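Local coordinates for protein apical membrane antigen 1 (Babesia divergens, PDB 4APM) that probably acts at the parasite surface in the moving junction formed during host-cell invasion, here as its calcium-binding ectodomain fragment, at residues D248-A260 and F343-D355. Numbering follows the deposited sequence.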
ATOM      1  N   ASP A 248     -13.147  10.655  -1.456  1.00 30.93           N
ATOM      2  CA  ASP A 248     -12.465  10.098  -2.632  1.00 31.34           C
ATOM      3  C   ASP A 248     -11.574   8.929  -2.205  1.00 28.47           C
ATOM      4  O   ASP A 248     -11.389   8.689  -1.009  1.00 24.96           O
ATOM      5  CB  ASP A 248     -11.650  11.196  -3.370  1.00 27.92           C
ATOM      6  CG  ASP A 248     -10.888  12.090  -2.415  1.00 31.04           C
ATOM      7  OD1 ASP A 248     -10.228  11.545  -1.487  1.00 27.77           O
ATOM      8  OD2 ASP A 248     -10.927  13.333  -2.590  1.00 29.74           O
ATOM      9  N   ALA A 249     -11.087   8.167  -3.190  1.00 29.69           N
ATOM     10  CA  ALA A 249     -10.130   7.083  -2.942  1.00 26.21           C
ATOM     11  C   ALA A 249      -8.953   7.534  -2.075  1.00 26.02           C
ATOM     12  O   ALA A 249      -8.579   6.856  -1.109  1.00 26.05           O
ATOM     13  CB  ALA A 249      -9.650   6.471  -4.262  1.00 24.19           C
ATOM     14  N   GLU A 250      -8.396   8.699  -2.361  1.00 27.60           N
ATOM     15  CA  GLU A 250      -7.252   9.195  -1.544  1.00 28.72           C
ATOM     16  C   GLU A 250      -7.533   9.326  -0.045  1.00 24.72           C
ATOM     17  O   GLU A 250      -6.665   9.019   0.790  1.00 26.25           O
ATOM     18  CB  GLU A 250      -6.752  10.527  -2.059  1.00 30.95           C
ATOM     19  CG  GLU A 250      -6.442  10.506  -3.526  1.00 38.23           C
ATOM     20  CD  GLU A 250      -7.610  10.968  -4.362  1.00 48.70           C
ATOM     21  OE1 GLU A 250      -8.520  10.138  -4.638  1.00 47.54           O
ATOM     22  OE2 GLU A 250      -7.616  12.168  -4.732  1.00 54.74           O
ATOM     23  N   GLU A 251      -8.696   9.873   0.289  1.00 24.48           N
ATOM     24  CA  GLU A 251      -9.110   9.981   1.669  1.00 24.99           C
ATOM     25  C   GLU A 251      -9.260   8.584   2.272  1.00 23.94           C
ATOM     26  O   GLU A 251      -8.713   8.297   3.327  1.00 25.26           O
ATOM     27  CB  GLU A 251     -10.419  10.757   1.792  1.00 25.35           C
ATOM     28  CG  GLU A 251     -10.713  11.234   3.219  1.00 34.00           C
ATOM     29  CD  GLU A 251     -11.733  12.362   3.256  1.00 39.40           C
ATOM     30  OE1 GLU A 251     -12.906  12.131   2.860  1.00 39.80           O
ATOM     31  OE2 GLU A 251     -11.340  13.504   3.590  1.00 45.98           O
ATOM     32  N   CYS A 252      -9.956   7.698   1.569  1.00 24.08           N
ATOM     33  CA  CYS A 252     -10.035   6.302   1.995  1.00 25.09           C
ATOM     34  C   CYS A 252      -8.626   5.693   2.233  1.00 28.56           C
ATOM     35  O   CYS A 252      -8.344   5.066   3.286  1.00 25.81           O
ATOM     36  CB  CYS A 252     -10.760   5.504   0.940  1.00 25.47           C
ATOM     37  SG  CYS A 252     -10.900   3.771   1.363  1.00 33.21           S
ATOM     38  N   SER A 253      -7.726   5.949   1.287  1.00 24.76           N
ATOM     39  CA  SER A 253      -6.385   5.471   1.400  1.00 26.47           C
ATOM     40  C   SER A 253      -5.711   6.033   2.665  1.00 27.76           C
ATOM     41  O   SER A 253      -5.083   5.282   3.421  1.00 25.29           O
ATOM     42  CB  SER A 253      -5.583   5.799   0.136  1.00 27.09           C
ATOM     43  OG  SER A 253      -4.296   5.241   0.224  1.00 27.68           O
ATOM     44  N   ALA A 254      -5.897   7.323   2.940  1.00 25.51           N
ATOM     45  CA  ALA A 254      -5.215   7.950   4.096  1.00 24.45           C
ATOM     46  C   ALA A 254      -5.745   7.419   5.433  1.00 27.10           C
ATOM     47  O   ALA A 254      -5.006   7.335   6.412  1.00 26.77           O
ATOM     48  CB  ALA A 254      -5.338   9.473   4.038  1.00 23.69           C
ATOM     49  N   LEU A 255      -7.040   7.099   5.458  1.00 27.75           N
ATOM     50  CA  LEU A 255      -7.726   6.569   6.643  1.00 29.86           C
ATOM     51  C   LEU A 255      -7.190   5.191   7.004  1.00 26.45           C
ATOM     52  O   LEU A 255      -7.009   4.861   8.169  1.00 24.59           O
ATOM     53  CB  LEU A 255      -9.220   6.418   6.320  1.00 27.53           C
ATOM     54  CG  LEU A 255     -10.310   6.660   7.359  1.00 36.52           C
ATOM     55  CD1 LEU A 255     -11.575   5.883   6.991  1.00 33.96           C
ATOM     56  CD2 LEU A 255      -9.877   6.374   8.782  1.00 33.16           C
ATOM     57  N   MET A 256      -7.081   4.336   5.987  1.00 27.25           N
ATOM     58  CA  MET A 256      -6.564   2.994   6.161  1.00 24.01           C
ATOM     59  C   MET A 256      -5.069   3.037   6.563  1.00 26.37           C
ATOM     60  O   MET A 256      -4.614   2.290   7.459  1.00 25.29           O
ATOM     61  CB  MET A 256      -6.754   2.227   4.858  1.00 25.87           C
ATOM     62  CG  MET A 256      -5.980   0.924   4.827  1.00 29.85           C
ATOM     63  SD  MET A 256      -4.927   0.675   3.415  1.00 35.73           S
ATOM     64  CE  MET A 256      -5.756   1.348   1.947  1.00 21.57           C
ATOM     65  N   PHE A 257      -4.301   3.875   5.874  1.00 22.55           N
ATOM     66  CA  PHE A 257      -2.860   3.990   6.145  1.00 26.02           C
ATOM     67  C   PHE A 257      -2.548   4.273   7.645  1.00 26.79           C
ATOM     68  O   PHE A 257      -1.630   3.695   8.214  1.00 24.63           O
ATOM     69  CB  PHE A 257      -2.255   5.065   5.240  1.00 24.40           C
ATOM     70  CG  PHE A 257      -0.770   5.275   5.433  1.00 24.19           C
ATOM     71  CD1 PHE A 257       0.151   4.365   4.924  1.00 22.05           C
ATOM     72  CD2 PHE A 257      -0.296   6.422   6.050  1.00 21.42           C
ATOM     73  CE1 PHE A 257       1.523   4.593   5.054  1.00 21.87           C
ATOM     74  CE2 PHE A 257       1.071   6.643   6.183  1.00 21.67           C
ATOM     75  CZ  PHE A 257       1.982   5.728   5.678  1.00 19.52           C
ATOM     76  N   GLU A 258      -3.344   5.132   8.276  1.00 25.43           N
ATOM     77  CA  GLU A 258      -3.151   5.479   9.679  1.00 29.82           C
ATOM     78  C   GLU A 258      -3.233   4.257  10.587  1.00 27.66           C
ATOM     79  O   GLU A 258      -2.782   4.316  11.724  1.00 27.33           O
ATOM     80  CB  GLU A 258      -4.232   6.457  10.136  1.00 28.47           C
ATOM     81  CG  GLU A 258      -4.170   7.804   9.477  1.00 38.68           C
ATOM     82  CD  GLU A 258      -5.117   8.786  10.139  1.00 42.27           C
ATOM     83  OE1 GLU A 258      -6.138   8.334  10.722  1.00 39.98           O
ATOM     84  OE2 GLU A 258      -4.817  10.001  10.107  1.00 43.50           O
ATOM     85  N   ASN A 259      -3.894   3.198  10.098  1.00 24.29           N
ATOM     86  CA  ASN A 259      -4.209   2.002  10.883  1.00 23.06           C
ATOM     87  C   ASN A 259      -3.437   0.808  10.385  1.00 24.67           C
ATOM     88  O   ASN A 259      -3.674  -0.329  10.826  1.00 27.26           O
ATOM     89  CB  ASN A 259      -5.711   1.725  10.802  1.00 25.92           C
ATOM     90  CG  ASN A 259      -6.533   2.802  11.501  1.00 28.65           C
ATOM     91  OD1 ASN A 259      -7.155   3.672  10.860  1.00 31.85           O
ATOM     92  ND2 ASN A 259      -6.440   2.824  12.813  1.00 28.55           N
ATOM     93  N   ALA A 260      -2.553   1.056   9.414  1.00 23.05           N
ATOM     94  CA  ALA A 260      -1.810  -0.003   8.757  1.00 23.27           C
ATOM     95  C   ALA A 260      -0.731  -0.477   9.720  1.00 24.07           C
ATOM     96  O   ALA A 260      -0.535   0.113  10.785  1.00 22.93           O
ATOM     97  CB  ALA A 260      -1.186   0.504   7.438  1.00 20.17           C
ATOM     98  N   PHE A 343     -12.950   0.021  -5.620  1.00 28.11           N
ATOM     99  CA  PHE A 343     -11.480  -0.005  -5.730  1.00 27.58           C
ATOM    100  C   PHE A 343     -10.831  -0.732  -4.562  1.00 27.73           C
ATOM    101  O   PHE A 343     -11.105  -0.418  -3.410  1.00 29.57           O
ATOM    102  CB  PHE A 343     -10.925   1.408  -5.845  1.00 28.30           C
ATOM    103  CG  PHE A 343     -11.211   2.066  -7.171  1.00 33.84           C
ATOM    104  CD1 PHE A 343     -12.438   2.705  -7.406  1.00 35.21           C
ATOM    105  CD2 PHE A 343     -10.266   2.032  -8.203  1.00 32.64           C
ATOM    106  CE1 PHE A 343     -12.710   3.313  -8.629  1.00 35.25           C
ATOM    107  CE2 PHE A 343     -10.525   2.654  -9.415  1.00 34.11           C
ATOM    108  CZ  PHE A 343     -11.741   3.303  -9.628  1.00 34.39           C
ATOM    109  N   ALA A 344      -9.999  -1.725  -4.853  1.00 23.77           N
ATOM    110  CA  ALA A 344      -9.387  -2.518  -3.798  1.00 24.95           C
ATOM    111  C   ALA A 344      -8.007  -1.933  -3.595  1.00 25.11           C
ATOM    112  O   ALA A 344      -7.161  -2.015  -4.481  1.00 26.27           O
ATOM    113  CB  ALA A 344      -9.290  -3.987  -4.212  1.00 23.18           C
ATOM    114  N   MET A 345      -7.807  -1.280  -2.460  1.00 22.74           N
ATOM    115  CA  MET A 345      -6.596  -0.499  -2.215  1.00 24.14           C
ATOM    116  C   MET A 345      -5.756  -1.081  -1.069  1.00 23.40           C
ATOM    117  O   MET A 345      -6.294  -1.779  -0.200  1.00 21.93           O
ATOM    118  CB  MET A 345      -7.002   0.930  -1.916  1.00 24.55           C
ATOM    119  CG  MET A 345      -7.865   1.499  -3.052  1.00 29.17           C
ATOM    120  SD  MET A 345      -8.422   3.125  -2.635  1.00 36.00           S
ATOM    121  CE  MET A 345      -6.950   4.086  -3.021  1.00 29.25           C
ATOM    122  N   THR A 346      -4.449  -0.799  -1.066  1.00 21.24           N
ATOM    123  CA  THR A 346      -3.600  -1.264   0.026  1.00 20.25           C
ATOM    124  C   THR A 346      -2.752  -0.120   0.596  1.00 22.63           C
ATOM    125  O   THR A 346      -2.592   0.937  -0.064  1.00 19.38           O
ATOM    126  CB  THR A 346      -2.676  -2.439  -0.373  1.00 19.48           C
ATOM    127  OG1 THR A 346      -1.518  -1.930  -1.016  1.00 22.70           O
ATOM    128  CG2 THR A 346      -3.361  -3.449  -1.298  1.00 17.53           C
ATOM    129  N   ALA A 347      -2.265  -0.315   1.829  1.00 18.20           N
ATOM    130  CA  ALA A 347      -1.469   0.694   2.515  1.00 20.98           C
ATOM    131  C   ALA A 347      -0.117   0.986   1.817  1.00 21.39           C
ATOM    132  O   ALA A 347       0.508   2.017   2.105  1.00 19.24           O
ATOM    133  CB  ALA A 347      -1.222   0.290   3.972  1.00 17.16           C
ATOM    134  N   VAL A 348       0.377   0.091   0.955  1.00 19.16           N
ATOM    135  CA  VAL A 348       1.683   0.406   0.312  1.00 20.98           C
ATOM    136  C   VAL A 348       1.522   1.066  -1.047  1.00 23.04           C
ATOM    137  O   VAL A 348       2.443   1.754  -1.529  1.00 24.01           O
ATOM    138  CB  VAL A 348       2.628  -0.810   0.174  1.00 21.11           C
ATOM    139  CG1 VAL A 348       2.944  -1.416   1.531  1.00 21.46           C
ATOM    140  CG2 VAL A 348       2.037  -1.847  -0.747  1.00 19.72           C
ATOM    141  N   GLY A 349       0.340   0.871  -1.642  1.00 22.07           N
ATOM    142  CA  GLY A 349       0.096   1.196  -3.036  1.00 22.65           C
ATOM    143  C   GLY A 349      -0.390   2.618  -3.222  1.00 23.93           C
ATOM    144  O   GLY A 349      -0.712   3.321  -2.264  1.00 23.11           O
ATOM    145  N   SER A 350      -0.465   3.030  -4.471  1.00 22.85           N
ATOM    146  CA  SER A 350      -0.984   4.333  -4.791  1.00 24.43           C
ATOM    147  C   SER A 350      -2.331   4.642  -4.108  1.00 21.43           C
ATOM    148  O   SER A 350      -3.225   3.797  -4.061  1.00 22.92           O
ATOM    149  CB  SER A 350      -1.138   4.485  -6.303  1.00 23.68           C
ATOM    150  OG  SER A 350      -1.437   5.850  -6.551  1.00 25.79           O
ATOM    151  N   PRO A 351      -2.477   5.857  -3.595  1.00 21.16           N
ATOM    152  CA  PRO A 351      -3.784   6.362  -3.126  1.00 21.66           C
ATOM    153  C   PRO A 351      -4.763   6.842  -4.235  1.00 25.88           C
ATOM    154  O   PRO A 351      -5.889   7.265  -3.918  1.00 29.89           O
ATOM    155  CB  PRO A 351      -3.384   7.573  -2.263  1.00 20.82           C
ATOM    156  CG  PRO A 351      -2.127   8.090  -2.921  1.00 19.60           C
ATOM    157  CD  PRO A 351      -1.383   6.834  -3.358  1.00 19.89           C
ATOM    158  N   LEU A 352      -4.332   6.834  -5.502  1.00 28.92           N
ATOM    159  CA  LEU A 352      -5.078   7.501  -6.612  1.00 28.90           C
ATOM    160  C   LEU A 352      -5.844   6.506  -7.433  1.00 27.53           C
ATOM    161  O   LEU A 352      -5.249   5.553  -7.953  1.00 28.68           O
ATOM    162  CB  LEU A 352      -4.113   8.200  -7.575  1.00 25.86           C
ATOM    163  CG  LEU A 352      -3.199   9.266  -7.021  1.00 29.71           C
ATOM    164  CD1 LEU A 352      -2.469   9.982  -8.168  1.00 27.35           C
ATOM    165  CD2 LEU A 352      -4.030  10.224  -6.167  1.00 26.74           C
ATOM    166  N   GLU A 353      -7.127   6.775  -7.659  1.00 29.35           N
ATOM    167  CA  GLU A 353      -7.890   5.997  -8.652  1.00 34.76           C
ATOM    168  C   GLU A 353      -7.174   5.963  -9.972  1.00 32.57           C
ATOM    169  O   GLU A 353      -7.245   4.963 -10.682  1.00 39.72           O
ATOM    170  CB  GLU A 353      -9.287   6.581  -8.906  1.00 35.74           C
ATOM    171  CG  GLU A 353     -10.351   6.189  -7.901  1.00 38.11           C
ATOM    172  CD  GLU A 353     -11.683   6.848  -8.217  1.00 39.66           C
ATOM    173  OE1 GLU A 353     -12.001   6.987  -9.419  1.00 42.92           O
ATOM    174  OE2 GLU A 353     -12.364   7.314  -7.277  1.00 41.22           O
ATOM    175  N   GLN A 354      -6.545   7.070 -10.345  1.00 33.53           N
ATOM    176  CA  GLN A 354      -5.892   7.141 -11.663  1.00 38.94           C
ATOM    177  C   GLN A 354      -4.898   6.009 -11.855  1.00 36.38           C
ATOM    178  O   GLN A 354      -4.460   5.773 -12.972  1.00 36.63           O
ATOM    179  CB  GLN A 354      -5.074   8.420 -11.837  1.00 40.76           C
ATOM    180  CG  GLN A 354      -5.719   9.728 -11.492  1.00 47.01           C
ATOM    181  CD  GLN A 354      -4.657  10.802 -11.359  1.00 56.89           C
ATOM    182  OE1 GLN A 354      -3.491  10.585 -11.724  1.00 65.11           O
ATOM    183  NE2 GLN A 354      -5.031  11.948 -10.811  1.00 61.23           N
ATOM    184  N   ASP A 355      -4.353   5.484 -10.759  1.00 32.16           N
ATOM    185  CA  ASP A 355      -3.211   4.585 -10.882  1.00 28.52           C
ATOM    186  C   ASP A 355      -3.650   3.163 -10.868  1.00 29.53           C
ATOM    187  O   ASP A 355      -2.832   2.247 -10.808  1.00 32.71           O
ATOM    188  CB  ASP A 355      -2.216   4.809  -9.784  1.00 27.63           C
ATOM    189  CG  ASP A 355      -1.446   6.059  -9.965  1.00 30.74           C
ATOM    190  OD1 ASP A 355      -1.364   6.562 -11.113  1.00 38.06           O
ATOM    191  OD2 ASP A 355      -0.880   6.529  -8.969  1.00 28.75           O
TER
HETATM  192  O   HOH W   1     -11.462   9.086  -5.826  1.00 36.24           O
HETATM  193  O   HOH W   2      -8.219   9.368  -6.922  1.00 37.52           O
HETATM  194  O   HOH W   3      -3.836   2.988  -1.241  1.00 24.24           O
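A helix lying on an antiparallel sheet and disulfide-linked to one of its strands, here through Cys252-Cys326, is consistent with a PAN-type fold. Helix 249-257 packs across the end of strand 342-346, an outermost strand of that sheet, and over the loop that follows it; the short helix and strand axes pass 9.0 Å apart at 39°. Two methionines and three alanines make most of the apolar seam. Met345 bends at its thioether so that CE lies 3.8 Å from Ala249 CB and also reaches Ser253 CB. Met256, with CG anti to the backbone N (chi1 167°) and a chain kinked beyond it, lays its sulfur against the strand end: SD is 3.3 Å from Ala347 N, while CE rests on the carbonyl carbon of Thr346. Ala347 CB meets Ala260 CB at a tight 3.5 Å, and Ala347 O sits at the edge of the Phe257 ring, near its plane. At the other end, Pro351 O makes a CA-H...O contact with Glu250 CA, and the Leu352 side chain runs aslant over that of Glu250, with CD2 3.6 Å from Glu250 CG. Glu353 CG touches Ala249 CB and also lies over the centre of one face of the Phe343 ring. No direct hydrogen bond joins the segments; water takes that role. One molecule accepts from Ala249 N and donates to Glu353 OE2, a second accepts from Glu353 N and lies very close to Glu250 OE1, a bond of doubtful modelled length, and a third links Ser253 OG with Thr346 O at 2.7 Å each. Asp248 OD1 caps the helix by accepting from Glu251 N. Small alanines and bendable thioethers thus make a close apolar seam, while bridging waters may ease repulsion between Glu250 OE1 and Glu353 OE2, 5.5 Å apart.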